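Local structure of uncharacterized protein (Bacteroides ovatus, 4DQA) at residues Gly326-Asp331 against Arg335-Thr340. The protein is of unknown function but probably binds carbohydrate, pairing a BT_3987-like N-terminal domain with a concanavalin A-like lectin/glucanase domain. Numbering follows the deposited sequence. Where two conformers were deposited one is given.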
loop_
_atom_site.group_PDB
_atom_site.type_symbol
_atom_site.label_atom_id
_atom_site.label_comp_id
_atom_site.label_asym_id
_atom_site.label_seq_id
_atom_site.Cartn_x
_atom_site.Cartn_y
_atom_site.Cartn_z
ATOM N N GLY A 326 -18.737 21.630 2.884
ATOM C CA GLY A 326 -19.558 22.343 1.906
ATOM C C GLY A 326 -20.168 21.566 0.746
ATOM O O GLY A 326 -20.537 22.163 -0.290
ATOM N N GLY A 327 -20.326 20.277 0.931
ATOM C CA GLY A 327 -20.843 19.388 -0.098
ATOM C C GLY A 327 -19.745 18.760 -0.955
ATOM O O GLY A 327 -20.044 18.035 -1.887
ATOM N N VAL A 328 -18.488 19.037 -0.632
ATOM C CA VAL A 328 -17.350 18.568 -1.411
ATOM C C VAL A 328 -16.542 17.572 -0.598
ATOM O O VAL A 328 -16.433 17.697 0.629
ATOM C CB VAL A 328 -16.476 19.776 -1.790
ATOM C CG1 VAL A 328 -15.166 19.365 -2.394
ATOM C CG2 VAL A 328 -17.266 20.696 -2.738
ATOM N N ILE A 329 -16.011 16.549 -1.265
ATOM C CA ILE A 329 -14.976 15.694 -0.678
ATOM C C ILE A 329 -13.751 15.811 -1.598
ATOM O O ILE A 329 -13.808 15.461 -2.803
ATOM C CB ILE A 329 -15.417 14.229 -0.433
ATOM C CG1 ILE A 329 -14.280 13.429 0.189
ATOM C CG2 ILE A 329 -15.943 13.563 -1.708
ATOM C CD1 ILE A 329 -14.718 12.021 0.674
ATOM N N LYS A 330 -12.661 16.336 -1.042
ATOM C CA LYS A 330 -11.454 16.593 -1.813
ATOM C C LYS A 330 -10.586 15.352 -1.820
ATOM O O LYS A 330 -10.274 14.810 -0.775
ATOM C CB LYS A 330 -10.687 17.754 -1.193
ATOM C CG LYS A 330 -11.550 18.982 -1.007
ATOM C CD LYS A 330 -10.769 20.144 -0.397
ATOM C CE LYS A 330 -9.603 20.570 -1.272
ATOM N NZ LYS A 330 -10.048 21.322 -2.477
ATOM N N ASP A 331 -10.203 14.904 -3.013
ATOM C CA ASP A 331 -9.429 13.680 -3.085
ATOM C C ASP A 331 -7.980 13.909 -2.654
ATOM O O ASP A 331 -7.518 15.054 -2.450
ATOM C CB ASP A 331 -9.527 13.063 -4.480
ATOM C CG ASP A 331 -8.407 13.484 -5.375
ATOM O OD1 ASP A 331 -8.171 14.716 -5.490
ATOM O OD2 ASP A 331 -7.751 12.589 -5.979
ATOM N N ARG A 335 -6.392 16.831 -6.960
ATOM C CA ARG A 335 -6.843 17.171 -8.315
ATOM C C ARG A 335 -8.358 17.257 -8.449
ATOM O O ARG A 335 -8.858 17.969 -9.344
ATOM C CB ARG A 335 -6.323 16.159 -9.339
ATOM C CG ARG A 335 -4.827 16.163 -9.436
ATOM C CD ARG A 335 -4.309 15.001 -10.271
ATOM N NE ARG A 335 -4.725 15.049 -11.675
ATOM C CZ ARG A 335 -4.139 15.774 -12.616
ATOM N NH1 ARG A 335 -3.112 16.547 -12.318
ATOM N NH2 ARG A 335 -4.580 15.736 -13.875
ATOM N N ILE A 336 -9.068 16.562 -7.572
ATOM C CA ILE A 336 -10.512 16.355 -7.721
ATOM C C ILE A 336 -11.287 16.847 -6.513
ATOM O O ILE A 336 -11.031 16.436 -5.388
ATOM C CB ILE A 336 -10.857 14.863 -7.855
ATOM C CG1 ILE A 336 -10.158 14.229 -9.058
ATOM C CG2 ILE A 336 -12.386 14.649 -7.972
ATOM C CD1 ILE A 336 -10.463 14.903 -10.330
ATOM N N ASN A 337 -12.254 17.720 -6.763
ATOM C CA ASN A 337 -13.223 18.094 -5.723
ATOM C C ASN A 337 -14.538 17.438 -6.039
ATOM O O ASN A 337 -15.294 17.923 -6.888
ATOM C CB ASN A 337 -13.400 19.608 -5.735
ATOM C CG ASN A 337 -12.158 20.337 -5.317
ATOM O OD1 ASN A 337 -11.467 19.914 -4.414
ATOM N ND2 ASN A 337 -11.850 21.439 -6.003
ATOM N N GLY A 338 -14.822 16.308 -5.407
ATOM C CA GLY A 338 -16.024 15.551 -5.685
ATOM C C GLY A 338 -17.214 16.089 -4.908
ATOM O O GLY A 338 -17.058 16.556 -3.780
ATOM N N THR A 339 -18.379 16.075 -5.518
ATOM C CA THR A 339 -19.590 16.538 -4.854
ATOM C C THR A 339 -20.233 15.325 -4.210
ATOM O O THR A 339 -20.315 14.236 -4.824
ATOM C CB THR A 339 -20.561 17.197 -5.861
ATOM O OG1 THR A 339 -19.956 18.413 -6.360
ATOM C CG2 THR A 339 -21.884 17.586 -5.211
ATOM N N THR A 340 -20.673 15.460 -2.965
ATOM C CA THR A 340 -21.167 14.307 -2.223
ATOM C C THR A 340 -22.226 14.704 -1.218
ATOM O O THR A 340 -22.268 15.852 -0.768
ATOM C CB THR A 340 -19.998 13.589 -1.484
ATOM O OG1 THR A 340 -20.479 12.451 -0.780
ATOM C CG2 THR A 340 -19.330 14.522 -0.500
HETATM O O HOH W 1 -8.527 17.436 -4.006
#
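Asp331 reaches across the turn end of the hairpin to the residues leading into strand 337-340. Its CB packs 3.8 Å from Ile336 O; CG sits 3.7 Å from Ile336 CB; OD1 takes the backbone N-H of Ile336 at 2.9 Å, from above the carboxylate plane, and weakly that of Arg335. OD2 hydrogen-bonds to Thr333 OG1 in the turn and to Tyr315 N on strand 312-316, so the buried carboxylate is held at both oxygens. A chi1 of 94°, well off a staggered value, swings the group into this place. Beside it, Asp331 N donates almost straight to Ile336 O (2.9 Å, 175°), and a water lies 3.0 Å from both Asp331 O and Ile336 O and can donate to either. The ladder runs on as an antiparallel hairpin within a five-stranded sheet of the concanavalin A-like domain, where Ile329 and Gly338 exchange two backbone bonds and Thr340 N closes on Gly327 O. On one face Lys330 lies alongside Asn337; NZ donates to Asn337 OD1 at 2.8 Å, doubtful since a second conformer was deposited. On the face carrying Ile329, its CG2 touches Thr340 CG2 at 3.7 Å, both side chains leaning on Ile150 of the neighbouring strand.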